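Long-range contacts in DNA damage response protein Rtt109, putative (Neosartorya fumigata, PDB 5ZB9), which probably acetylates lysine side chains of histones, histone H3 among them, with acetyl-CoA as the acetyl donor: residues 23-28 against 414-419; 32-37 against 49-54; 82-87 against 335-340; 192-197 against 329-334. One frame throughout, in Å; residues are numbered along the deposited sequence.

Interaction 1 of 4, residues 23-28 against 414-419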
loop_
_atom_site.group_PDB
_atom_site.type_symbol
_atom_site.label_atom_id
_atom_site.label_comp_id
_atom_site.label_asym_id
_atom_site.label_seq_id
_atom_site.Cartn_x
_atom_site.Cartn_y
_atom_site.Cartn_z
ATOM N N VAL A 23 2.988 20.851 -10.397
ATOM C CA VAL A 23 4.019 19.880 -10.056
ATOM C C VAL A 23 4.411 19.081 -11.287
ATOM O O VAL A 23 3.720 19.109 -12.303
ATOM C CB VAL A 23 3.551 18.909 -8.947
ATOM C CG1 VAL A 23 3.218 19.669 -7.668
ATOM C CG2 VAL A 23 2.353 18.097 -9.431
ATOM N N THR A 24 5.519 18.362 -11.191
ATOM C CA THR A 24 5.953 17.474 -12.260
ATOM C C THR A 24 5.953 16.053 -11.718
ATOM O O THR A 24 6.384 15.825 -10.589
ATOM C CB THR A 24 7.359 17.844 -12.777
ATOM O OG1 THR A 24 7.341 19.185 -13.279
ATOM C CG2 THR A 24 7.814 16.891 -13.873
ATOM N N ILE A 25 5.462 15.102 -12.507
ATOM C CA ILE A 25 5.413 13.722 -12.054
ATOM C C ILE A 25 6.203 12.782 -12.955
ATOM O O ILE A 25 6.238 12.934 -14.180
ATOM C CB ILE A 25 3.957 13.210 -11.950
ATOM C CG1 ILE A 25 3.247 13.312 -13.300
ATOM C CG2 ILE A 25 3.211 13.991 -10.908
ATOM C CD1 ILE A 25 1.951 12.569 -13.347
ATOM N N ARG A 26 6.852 11.814 -12.325
ATOM C CA ARG A 26 7.505 10.742 -13.047
ATOM C C ARG A 26 7.074 9.428 -12.410
ATOM O O ARG A 26 7.382 9.128 -11.256
ATOM C CB ARG A 26 9.027 10.910 -13.036
ATOM C CG ARG A 26 9.484 12.163 -13.785
ATOM C CD ARG A 26 10.993 12.414 -13.707
ATOM N NE ARG A 26 11.381 13.552 -14.539
ATOM C CZ ARG A 26 11.447 14.810 -14.112
ATOM N NH1 ARG A 26 11.166 15.104 -12.851
ATOM N NH2 ARG A 26 11.798 15.778 -14.945
ATOM N N HIS A 27 6.313 8.668 -13.175
ATOM C CA HIS A 27 5.805 7.395 -12.743
ATOM C C HIS A 27 6.563 6.308 -13.498
ATOM O O HIS A 27 6.447 6.189 -14.713
ATOM C CB HIS A 27 4.296 7.338 -13.005
ATOM C CG HIS A 27 3.684 5.989 -12.794
ATOM N ND1 HIS A 27 2.462 5.642 -13.326
ATOM C CD2 HIS A 27 4.120 4.903 -12.114
ATOM C CE1 HIS A 27 2.172 4.399 -12.985
ATOM N NE2 HIS A 27 3.164 3.928 -12.252
ATOM N N ILE A 28 7.372 5.528 -12.796
ATOM C CA ILE A 28 8.047 4.441 -13.475
ATOM C C ILE A 28 7.537 3.133 -12.908
ATOM O O ILE A 28 7.160 3.059 -11.745
ATOM C CB ILE A 28 9.590 4.538 -13.358
ATOM C CG1 ILE A 28 10.047 4.386 -11.915
ATOM C CG2 ILE A 28 10.096 5.871 -13.927
ATOM C CD1 ILE A 28 11.547 4.397 -11.781
ATOM N N ARG A 414 0.411 1.440 -16.548
ATOM C CA ARG A 414 1.861 1.442 -16.635
ATOM C C ARG A 414 2.385 2.869 -16.533
ATOM O O ARG A 414 1.677 3.833 -16.831
ATOM C CB ARG A 414 2.313 0.776 -17.931
ATOM C CG ARG A 414 2.004 -0.712 -17.961
ATOM C CD ARG A 414 2.443 -1.369 -19.259
ATOM N NE ARG A 414 1.460 -1.190 -20.321
ATOM C CZ ARG A 414 1.729 -0.668 -21.513
ATOM N NH1 ARG A 414 2.963 -0.272 -21.805
ATOM N NH2 ARG A 414 0.763 -0.543 -22.417
ATOM N N GLY A 415 3.620 3.014 -16.084
ATOM C CA GLY A 415 4.166 4.345 -15.907
ATOM C C GLY A 415 4.573 5.022 -17.202
ATOM O O GLY A 415 4.433 4.464 -18.286
ATOM N N HIS A 416 5.072 6.246 -17.073
ATOM C CA HIS A 416 5.735 6.936 -18.165
ATOM C C HIS A 416 6.851 6.078 -18.748
ATOM O O HIS A 416 7.137 6.144 -19.940
ATOM C CB HIS A 416 6.287 8.272 -17.677
ATOM C CG HIS A 416 5.234 9.191 -17.149
ATOM N ND1 HIS A 416 5.125 9.508 -15.813
ATOM C CD2 HIS A 416 4.230 9.851 -17.775
ATOM C CE1 HIS A 416 4.104 10.329 -15.639
ATOM N NE2 HIS A 416 3.544 10.553 -16.813
ATOM N N ALA A 417 7.477 5.271 -17.897
ATOM C CA ALA A 417 8.516 4.347 -18.325
ATOM C C ALA A 417 8.319 2.977 -17.697
ATOM O O ALA A 417 8.213 2.844 -16.476
ATOM C CB ALA A 417 9.889 4.891 -17.972
ATOM N N VAL A 418 8.255 1.960 -18.540
ATOM C CA VAL A 418 8.253 0.589 -18.067
ATOM C C VAL A 418 9.673 0.050 -18.133
ATOM O O VAL A 418 10.224 -0.126 -19.214
ATOM C CB VAL A 418 7.318 -0.290 -18.897
ATOM C CG1 VAL A 418 7.368 -1.721 -18.398
ATOM C CG2 VAL A 418 5.892 0.268 -18.848
ATOM N N LEU A 419 10.271 -0.185 -16.972
ATOM C CA LEU A 419 11.643 -0.656 -16.903
ATOM C C LEU A 419 11.709 -2.143 -16.612
ATOM O O LEU A 419 10.781 -2.721 -16.041
ATOM C CB LEU A 419 12.419 0.103 -15.833
ATOM C CG LEU A 419 12.386 1.610 -16.003
ATOM C CD1 LEU A 419 13.115 2.301 -14.852
ATOM C CD2 LEU A 419 12.995 1.983 -17.346
HETATM O O HOH W 1 1.351 6.892 -15.712
#
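His416 reaches back along strand 23-28 and joins its backbone through an imidazole nitrogen. Followed outward, its CB lies 3.6 Å from the carbonyl O of His27. With CG anti to the carbonyl carbon (chi1 -60°), the ring swings toward the strand, and ND1 accepts the backbone N-H of His27 at 3.0 Å. That bond is nearly straight (165°) and enters almost in the ring plane. CE1, at the far edge, meets CD1 of Ile25 at 3.9 Å, the two side chains crossing at about a right angle, and NE2 continues to Gln464 of strand 464-467. The imidazole thus bridges two strands, bonded at both nitrogens, which fixes its rotation.

The His27 ring is packed flat against glycine: the CA of Gly415 sits over its centre, 3.4 Å from the centroid, in a CH-pi contact. The same CA makes a CA-H...O contact with the O of His27 at 3.2 Å. ND1 of His27 shares a water with the carbonyl O of Arg414, while its NE2 bonds His55. On the backbone, the O of His27 takes weak bonds from the N of His416 and of Ala417. Ile28 packs with its CG2 near CB of Ala417 and its CD1 4.0 Å from CD1 of Leu419, on the face covered by helix 439-457. A short parallel beta bridge, Ile28 with Ala417, closes the contact, characteristic of a late chain segment added to a strand of the mixed central sheet in this acetyltransferase fold.

Interaction 2 of 4, residues 32-37 against 49-54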
loop_
_atom_site.group_PDB
_atom_site.type_symbol
_atom_site.label_atom_id
_atom_site.label_comp_id
_atom_site.label_asym_id
_atom_site.label_seq_id
_atom_site.Cartn_x
_atom_site.Cartn_y
_atom_site.Cartn_z
ATOM N N PRO A 32 4.916 -7.070 -14.797
ATOM C CA PRO A 32 4.637 -8.128 -13.823
ATOM C C PRO A 32 5.622 -9.276 -13.973
ATOM O O PRO A 32 5.846 -9.750 -15.083
ATOM C CB PRO A 32 3.215 -8.581 -14.177
ATOM C CG PRO A 32 2.620 -7.444 -14.926
ATOM C CD PRO A 32 3.746 -6.755 -15.634
ATOM N N SER A 33 6.225 -9.696 -12.871
ATOM C CA SER A 33 7.127 -10.830 -12.898
ATOM C C SER A 33 6.820 -11.718 -11.704
ATOM O O SER A 33 6.290 -11.239 -10.703
ATOM C CB SER A 33 8.586 -10.367 -12.896
ATOM O OG SER A 33 8.867 -9.577 -11.761
ATOM N N PRO A 34 7.130 -13.018 -11.814
ATOM C CA PRO A 34 6.800 -13.960 -10.745
ATOM C C PRO A 34 7.446 -13.565 -9.440
ATOM O O PRO A 34 8.556 -13.045 -9.452
ATOM C CB PRO A 34 7.372 -15.288 -11.257
ATOM C CG PRO A 34 7.414 -15.134 -12.728
ATOM C CD PRO A 34 7.779 -13.699 -12.949
ATOM N N CYS A 35 6.755 -13.795 -8.331
ATOM C CA CYS A 35 7.318 -13.481 -7.029
ATOM C C CYS A 35 6.870 -14.510 -6.014
ATOM O O CYS A 35 6.024 -15.355 -6.303
ATOM C CB CYS A 35 6.909 -12.071 -6.579
ATOM S SG CYS A 35 5.140 -11.894 -6.234
ATOM N N VAL A 36 7.454 -14.437 -4.824
ATOM C CA VAL A 36 7.053 -15.295 -3.723
ATOM C C VAL A 36 5.637 -14.922 -3.313
ATOM O O VAL A 36 5.286 -13.741 -3.302
ATOM C CB VAL A 36 8.011 -15.152 -2.523
ATOM C CG1 VAL A 36 7.553 -16.014 -1.364
ATOM C CG2 VAL A 36 9.443 -15.495 -2.936
ATOM N N ALA A 37 4.824 -15.926 -2.999
ATOM C CA ALA A 37 3.452 -15.707 -2.559
ATOM C C ALA A 37 3.373 -14.820 -1.310
ATOM O O ALA A 37 4.277 -14.822 -0.468
ATOM C CB ALA A 37 2.764 -17.048 -2.291
ATOM N N SER A 49 0.428 -19.254 -7.225
ATOM C CA SER A 49 1.185 -18.575 -8.260
ATOM C C SER A 49 0.934 -17.072 -8.173
ATOM O O SER A 49 -0.211 -16.620 -8.248
ATOM C CB SER A 49 0.801 -19.104 -9.641
ATOM O OG SER A 49 1.522 -18.413 -10.648
ATOM N N THR A 50 2.003 -16.301 -8.014
ATOM C CA THR A 50 1.873 -14.876 -7.730
ATOM C C THR A 50 2.812 -14.038 -8.595
ATOM O O THR A 50 3.985 -14.377 -8.780
ATOM C CB THR A 50 2.153 -14.585 -6.229
ATOM O OG1 THR A 50 1.328 -15.425 -5.409
ATOM C CG2 THR A 50 1.869 -13.134 -5.890
ATOM N N PHE A 51 2.294 -12.940 -9.131
ATOM C CA PHE A 51 3.129 -12.011 -9.882
ATOM C C PHE A 51 3.157 -10.664 -9.182
ATOM O O PHE A 51 2.202 -10.296 -8.499
ATOM C CB PHE A 51 2.618 -11.868 -11.317
ATOM C CG PHE A 51 2.712 -13.138 -12.113
ATOM C CD1 PHE A 51 1.708 -14.096 -12.039
ATOM C CD2 PHE A 51 3.815 -13.386 -12.923
ATOM C CE1 PHE A 51 1.799 -15.275 -12.763
ATOM C CE2 PHE A 51 3.911 -14.562 -13.649
ATOM C CZ PHE A 51 2.899 -15.508 -13.570
ATOM N N CYS A 52 4.254 -9.933 -9.332
ATOM C CA CYS A 52 4.336 -8.607 -8.743
ATOM C C CYS A 52 4.745 -7.565 -9.768
ATOM O O CYS A 52 5.545 -7.833 -10.660
ATOM C CB CYS A 52 5.313 -8.587 -7.564
ATOM S SG CYS A 52 5.289 -7.018 -6.658
ATOM N N GLU A 53 4.183 -6.372 -9.619
ATOM C CA GLU A 53 4.459 -5.246 -10.497
ATOM C C GLU A 53 4.868 -4.058 -9.631
ATOM O O GLU A 53 4.115 -3.653 -8.752
ATOM C CB GLU A 53 3.221 -4.927 -11.350
ATOM C CG GLU A 53 3.302 -3.683 -12.237
ATOM C CD GLU A 53 1.993 -3.416 -13.001
ATOM O OE1 GLU A 53 1.062 -4.236 -12.886
ATOM O OE2 GLU A 53 1.891 -2.392 -13.720
ATOM N N ASN A 54 6.066 -3.520 -9.850
ATOM C CA ASN A 54 6.518 -2.355 -9.091
ATOM C C ASN A 54 6.052 -1.044 -9.699
ATOM O O ASN A 54 6.056 -0.884 -10.916
ATOM C CB ASN A 54 8.041 -2.317 -8.988
ATOM C CG ASN A 54 8.619 -3.540 -8.319
ATOM O OD1 ASN A 54 7.944 -4.236 -7.564
ATOM N ND2 ASN A 54 9.887 -3.807 -8.592
HETATM O O HOH W 2 4.789 -17.312 -7.265
#
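Cys35 carries its SG between its own backbone N and carbonyl carbon (chi1 67°), which lays the sulfur over strand 50-54, 3.5 Å from CG2 of Thr50 and 3.6 Å from CB of Cys52. The SG of Cys52 instead stands anti to its backbone N (chi1 -172°) and points off toward strand 71-82, where Leu79 and Tyr81 meet its side chain. The SG of Cys35 and the SG of Cys52 are 4.9 Å apart, and no disulfide is present.

The backbones pair as an antiparallel hairpin. Ser33 and Cys52 form a hydrogen-bonded pair: the N of Ser33 gives to the O of Cys52 at 3.0 Å, and the N of Cys52 returns to the O of Ser33 at 2.8 Å. Next comes Cys35 N to Thr50 O, 2.9 Å. Between the bonded rungs Pro34 and Phe51 make a non-hydrogen-bonded pair, and CG of Pro34 rests 3.7 Å from CE2 of the Phe51 ring, the two groups meeting at a slant. Proline has no N-H to offer, and none is called for at this position.

Ser33 OG is engaged by Glu421, and Thr50 OG1 by the carbonyl of Glu48. The two cysteines are diagonal neighbours on the same face, and the nearness of Cys35 CB to Cys52 CB (4.0 Å) is consistent with the disulfide seen in another structure of this protein, which would probably need mainly a rotation of the side chains; without it, backbone bonds and packing join the strands.

Interaction 3 of 4, residues 82-87 against 335-340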
loop_
_atom_site.group_PDB
_atom_site.type_symbol
_atom_site.label_atom_id
_atom_site.label_comp_id
_atom_site.label_asym_id
_atom_site.label_seq_id
_atom_site.Cartn_x
_atom_site.Cartn_y
_atom_site.Cartn_z
ATOM N N GLY A 82 -0.596 -9.965 -7.867
ATOM C CA GLY A 82 -1.736 -10.632 -8.464
ATOM C C GLY A 82 -1.677 -12.137 -8.306
ATOM O O GLY A 82 -0.650 -12.760 -8.559
ATOM N N THR A 83 -2.778 -12.713 -7.842
ATOM C CA THR A 83 -3.016 -14.148 -7.947
ATOM C C THR A 83 -4.295 -14.347 -8.755
ATOM O O THR A 83 -4.883 -13.384 -9.247
ATOM C CB THR A 83 -3.171 -14.838 -6.571
ATOM O OG1 THR A 83 -4.320 -14.310 -5.895
ATOM C CG2 THR A 83 -1.929 -14.647 -5.718
ATOM N N ALA A 84 -4.738 -15.589 -8.884
ATOM C CA ALA A 84 -5.950 -15.849 -9.634
ATOM C C ALA A 84 -7.151 -15.232 -8.930
ATOM O O ALA A 84 -8.115 -14.842 -9.584
ATOM C CB ALA A 84 -6.146 -17.329 -9.828
ATOM N N HIS A 85 -7.087 -15.112 -7.603
ATOM C CA HIS A 85 -8.267 -14.686 -6.842
ATOM C C HIS A 85 -8.128 -13.389 -6.036
ATOM O O HIS A 85 -9.094 -12.942 -5.413
ATOM C CB HIS A 85 -8.697 -15.813 -5.903
ATOM C CG HIS A 85 -9.101 -17.063 -6.619
ATOM N ND1 HIS A 85 -10.076 -17.077 -7.594
ATOM C CD2 HIS A 85 -8.651 -18.336 -6.515
ATOM C CE1 HIS A 85 -10.215 -18.307 -8.054
ATOM N NE2 HIS A 85 -9.363 -19.090 -7.416
ATOM N N LEU A 86 -6.951 -12.773 -6.061
ATOM C CA LEU A 86 -6.748 -11.536 -5.313
ATOM C C LEU A 86 -5.769 -10.589 -5.995
ATOM O O LEU A 86 -4.697 -11.010 -6.438
ATOM C CB LEU A 86 -6.253 -11.848 -3.900
ATOM C CG LEU A 86 -6.094 -10.685 -2.919
ATOM C CD1 LEU A 86 -7.441 -10.012 -2.619
ATOM C CD2 LEU A 86 -5.427 -11.172 -1.636
ATOM N N THR A 87 -6.156 -9.316 -6.090
ATOM C CA THR A 87 -5.222 -8.242 -6.416
ATOM C C THR A 87 -4.876 -7.494 -5.134
ATOM O O THR A 87 -5.766 -7.076 -4.390
ATOM C CB THR A 87 -5.790 -7.233 -7.434
ATOM O OG1 THR A 87 -6.158 -7.907 -8.639
ATOM C CG2 THR A 87 -4.747 -6.160 -7.759
ATOM N N THR A 335 -11.359 -17.839 -2.349
ATOM C CA THR A 335 -11.149 -19.186 -2.872
ATOM C C THR A 335 -9.664 -19.440 -3.169
ATOM O O THR A 335 -8.903 -18.512 -3.445
ATOM C CB THR A 335 -12.002 -19.447 -4.145
ATOM O OG1 THR A 335 -11.602 -18.562 -5.198
ATOM C CG2 THR A 335 -13.485 -19.239 -3.853
ATOM N N SER A 336 -9.267 -20.707 -3.096
ATOM C CA SER A 336 -7.871 -21.116 -3.252
ATOM C C SER A 336 -7.478 -21.381 -4.716
ATOM O O SER A 336 -8.251 -21.961 -5.483
ATOM C CB SER A 336 -7.610 -22.369 -2.405
ATOM O OG SER A 336 -6.296 -22.867 -2.581
ATOM N N SER A 337 -6.274 -20.951 -5.094
ATOM C CA SER A 337 -5.723 -21.254 -6.416
ATOM C C SER A 337 -4.537 -22.219 -6.298
ATOM O O SER A 337 -3.818 -22.454 -7.271
ATOM C CB SER A 337 -5.297 -19.970 -7.147
ATOM O OG SER A 337 -4.182 -19.340 -6.527
ATOM N N ARG A 338 -4.347 -22.772 -5.101
ATOM C CA ARG A 338 -3.247 -23.699 -4.830
ATOM C C ARG A 338 -3.434 -25.047 -5.520
ATOM O O ARG A 338 -4.565 -25.483 -5.762
ATOM C CB ARG A 338 -3.094 -23.932 -3.320
ATOM C CG ARG A 338 -2.795 -22.687 -2.503
ATOM C CD ARG A 338 -2.550 -23.017 -1.038
ATOM N NE ARG A 338 -3.711 -23.640 -0.393
ATOM C CZ ARG A 338 -4.722 -22.972 0.165
ATOM N NH1 ARG A 338 -4.741 -21.643 0.156
ATOM N NH2 ARG A 338 -5.721 -23.640 0.730
ATOM N N VAL A 339 -2.317 -25.704 -5.824
ATOM C CA VAL A 339 -2.335 -27.071 -6.339
ATOM C C VAL A 339 -1.731 -28.012 -5.291
ATOM O O VAL A 339 -0.841 -27.616 -4.530
ATOM C CB VAL A 339 -1.560 -27.192 -7.670
ATOM C CG1 VAL A 339 -1.908 -28.496 -8.375
ATOM C CG2 VAL A 339 -1.866 -26.003 -8.573
ATOM N N ALA A 340 -2.223 -29.250 -5.243
ATOM C CA ALA A 340 -1.759 -30.222 -4.253
ATOM C C ALA A 340 -0.447 -30.886 -4.678
ATOM O O ALA A 340 -0.274 -31.262 -5.840
ATOM C CB ALA A 340 -2.828 -31.275 -4.003
HETATM O O HOH W 3 -2.661 -17.808 -8.436
#
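The imidazole of His85 lies between Thr335 across the contact and its own neighbour Ala84. Over the centre of one face stands OG1 of Thr335, 3.0 Å above the ring plane, with CB of the same threonine 4.2 Å from the centroid. Beneath the opposite face lies the methyl of Ala84. At the rim, the backbone N of Ser337 is near the ring plane, as is the carbonyl O of Ser336, 3.6 Å from NE2 of His85.

The CG of His85 is anti to its carbonyl carbon (chi1 -62°), which sends the ring out toward 335-337, where its chain crosses that of Thr335 at about a right angle. CD2 of His85 closes to 3.1 Å on the carbonyl O of Thr335. The same CD2 of His85 is 3.8 Å from CB of Ser337. That CB of Ser337 also touches CB of Ala84 at 3.9 Å, so the serine methylene packs against both Ala84 and His85. The OG of Ser337 takes a proton from a water, which in turn accepts from the backbone N of Ala84 at 3.1 Å; Ser337 OG is also hydrogen-bonded to Glu48. Within 82-87, the turn is closed by the N of Thr83 giving to the O of Leu86.

The turn joining strands 71-82 and 86-96 thus meets residues 335-340 of the long loop after strand 317-324 through a hydroxyl over an aromatic face, van der Waals packing and one bridging water, a surface contact without a clear direct hydrogen bond between the segments.

Interaction 4 of 4, residues 192-197 against 329-334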
loop_
_atom_site.group_PDB
_atom_site.type_symbol
_atom_site.label_atom_id
_atom_site.label_comp_id
_atom_site.label_asym_id
_atom_site.label_seq_id
_atom_site.Cartn_x
_atom_site.Cartn_y
_atom_site.Cartn_z
ATOM N N ASP A 192 -31.424 -9.728 2.315
ATOM C CA ASP A 192 -31.474 -9.405 0.891
ATOM C C ASP A 192 -30.456 -8.319 0.552
ATOM O O ASP A 192 -30.546 -7.664 -0.492
ATOM C CB ASP A 192 -32.880 -8.966 0.480
ATOM C CG ASP A 192 -33.841 -10.128 0.374
ATOM O OD1 ASP A 192 -33.367 -11.276 0.225
ATOM O OD2 ASP A 192 -35.067 -9.896 0.432
ATOM N N ASP A 193 -29.490 -8.136 1.447
ATOM C CA ASP A 193 -28.354 -7.259 1.198
ATOM C C ASP A 193 -27.366 -7.968 0.279
ATOM O O ASP A 193 -26.372 -7.382 -0.152
ATOM C CB ASP A 193 -27.675 -6.860 2.512
ATOM C CG ASP A 193 -28.560 -5.986 3.387
ATOM O OD1 ASP A 193 -29.085 -4.973 2.876
ATOM O OD2 ASP A 193 -28.735 -6.317 4.582
ATOM N N GLN A 194 -27.654 -9.237 -0.006
ATOM C CA GLN A 194 -26.853 -10.046 -0.919
ATOM C C GLN A 194 -26.970 -9.543 -2.361
ATOM O O GLN A 194 -25.958 -9.252 -3.000
ATOM C CB GLN A 194 -27.275 -11.518 -0.843
ATOM C CG GLN A 194 -27.210 -12.131 0.552
ATOM C CD GLN A 194 -25.805 -12.539 0.956
ATOM O OE1 GLN A 194 -24.860 -12.405 0.177
ATOM N NE2 GLN A 194 -25.664 -13.047 2.177
ATOM N N THR A 195 -28.201 -9.442 -2.863
ATOM C CA THR A 195 -28.447 -8.995 -4.237
ATOM C C THR A 195 -28.204 -7.490 -4.407
ATOM O O THR A 195 -27.865 -7.028 -5.499
ATOM C CB THR A 195 -29.890 -9.333 -4.699
ATOM O OG1 THR A 195 -30.800 -9.178 -3.602
ATOM C CG2 THR A 195 -29.973 -10.767 -5.214
ATOM N N GLN A 196 -28.375 -6.738 -3.324
ATOM C CA GLN A 196 -28.090 -5.305 -3.328
ATOM C C GLN A 196 -26.606 -5.026 -3.551
ATOM O O GLN A 196 -26.221 -4.413 -4.549
ATOM C CB GLN A 196 -28.533 -4.655 -2.012
ATOM C CG GLN A 196 -29.994 -4.234 -1.960
ATOM C CD GLN A 196 -30.282 -3.272 -0.818
ATOM O OE1 GLN A 196 -29.417 -3.002 0.019
ATOM N NE2 GLN A 196 -31.501 -2.746 -0.782
ATOM N N GLU A 197 -25.780 -5.485 -2.614
ATOM C CA GLU A 197 -24.345 -5.200 -2.621
ATOM C C GLU A 197 -23.591 -5.913 -3.739
ATOM O O GLU A 197 -22.432 -5.587 -4.003
ATOM C CB GLU A 197 -23.718 -5.582 -1.275
ATOM C CG GLU A 197 -24.183 -4.744 -0.096
ATOM C CD GLU A 197 -23.789 -5.346 1.242
ATOM O OE1 GLU A 197 -22.742 -6.033 1.321
ATOM O OE2 GLU A 197 -24.540 -5.137 2.215
ATOM N N VAL A 329 -19.901 -10.104 -2.944
ATOM C CA VAL A 329 -20.214 -9.441 -1.682
ATOM C C VAL A 329 -19.176 -9.863 -0.651
ATOM O O VAL A 329 -18.412 -10.802 -0.892
ATOM C CB VAL A 329 -21.628 -9.783 -1.176
ATOM C CG1 VAL A 329 -22.677 -9.224 -2.119
ATOM C CG2 VAL A 329 -21.785 -11.287 -1.019
ATOM N N ASN A 330 -19.146 -9.184 0.493
ATOM C CA ASN A 330 -18.136 -9.476 1.508
ATOM C C ASN A 330 -18.405 -10.771 2.291
ATOM O O ASN A 330 -17.621 -11.143 3.163
ATOM C CB ASN A 330 -17.996 -8.297 2.480
ATOM C CG ASN A 330 -19.212 -8.113 3.363
ATOM O OD1 ASN A 330 -20.334 -8.452 2.984
ATOM N ND2 ASN A 330 -18.996 -7.564 4.549
ATOM N N SER A 331 -19.499 -11.459 1.967
ATOM C CA SER A 331 -19.827 -12.733 2.609
ATOM C C SER A 331 -19.262 -13.922 1.820
ATOM O O SER A 331 -19.128 -15.028 2.353
ATOM C CB SER A 331 -21.346 -12.882 2.772
ATOM O OG SER A 331 -21.970 -13.241 1.549
ATOM N N VAL A 332 -18.942 -13.688 0.550
ATOM C CA VAL A 332 -18.309 -14.702 -0.285
ATOM C C VAL A 332 -16.862 -14.911 0.149
ATOM O O VAL A 332 -16.022 -14.031 -0.031
ATOM C CB VAL A 332 -18.341 -14.319 -1.784
ATOM C CG1 VAL A 332 -17.649 -15.385 -2.621
ATOM C CG2 VAL A 332 -19.772 -14.110 -2.253
ATOM N N GLN A 333 -16.577 -16.077 0.722
ATOM C CA GLN A 333 -15.234 -16.386 1.207
ATOM C C GLN A 333 -14.236 -16.469 0.052
ATOM O O GLN A 333 -14.591 -16.866 -1.060
ATOM C CB GLN A 333 -15.238 -17.698 2.008
ATOM C CG GLN A 333 -13.877 -18.071 2.595
ATOM C CD GLN A 333 -13.977 -19.030 3.770
ATOM O OE1 GLN A 333 -13.939 -18.611 4.932
ATOM N NE2 GLN A 333 -14.092 -20.323 3.474
ATOM N N MET A 334 -12.996 -16.062 0.322
ATOM C CA MET A 334 -11.892 -16.191 -0.625
ATOM C C MET A 334 -11.748 -17.643 -1.090
ATOM O O MET A 334 -12.011 -18.572 -0.324
ATOM C CB MET A 334 -10.590 -15.691 0.020
ATOM C CG MET A 334 -9.315 -15.878 -0.812
ATOM S SD MET A 334 -9.343 -15.117 -2.455
ATOM C CE MET A 334 -9.367 -13.367 -2.074
#
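Val329 wedges its two methyls against the short helix around 193-197, and this is the close-fitting part of the contact. CG1, anti to the carbonyl carbon (chi1 -66°), fits against the helix backbone, 3.4 Å from the carbonyl O of Gln194 and 3.8 Å from the carbonyl C of Glu197; the CB of Glu197 lies 3.9 Å from the same methyl. CG2 turns to the side chain of Gln194, meeting OE1 at 3.5 Å, the two chains crossing at about a right angle. Val329 and Glu197 are both buried, and OE2 of Glu197 is hydrogen-bonded to Thr184.

The other side is looser. Gln194, bent at chi2 (-80°), folds its amide back beside the valine, where OE1 stands 3.3 Å from OG of Ser331. This is at most a weak hydrogen bond, and both residues are partly exposed.

A type I turn from Val329 to Val332, with the N of Val332 bonded to the O of Val329 at 3.3 Å, bends the chain so that Val329 and Ser331 can both address the helix. Asn330 packs on Gln243 of helix 241-244, and the carbonyl of Val332 takes a bond from Arg133 of strand 133-140. The loop that follows strand 317-324 thereby lies between the helix ahead of strand 202-208, helix 241-244 and the start of strand 133-140.

In the fold
Interactions 1 and 2 share strand 22-35: the first pairs strand 417-419 in parallel with its 23-28 part, the second pairs its far end with strand 50-61, their centres about 20 Å apart. Interaction 3 follows at the turn after strand 71-82, about 12 Å between centres from interaction 2, and the two touch where Phe51 O meets Gly82 N in a probable hydrogen bond. Met334 in turn joins interaction 4 to His85 and Leu86. Along the chain, interaction 1 encloses all the others, and interaction 4 is nested within interaction 3. The late segments 335-340 and 414-419 thus meet the mixed sheet at well-separated places, while 329-334 packs on the helix around 193-197.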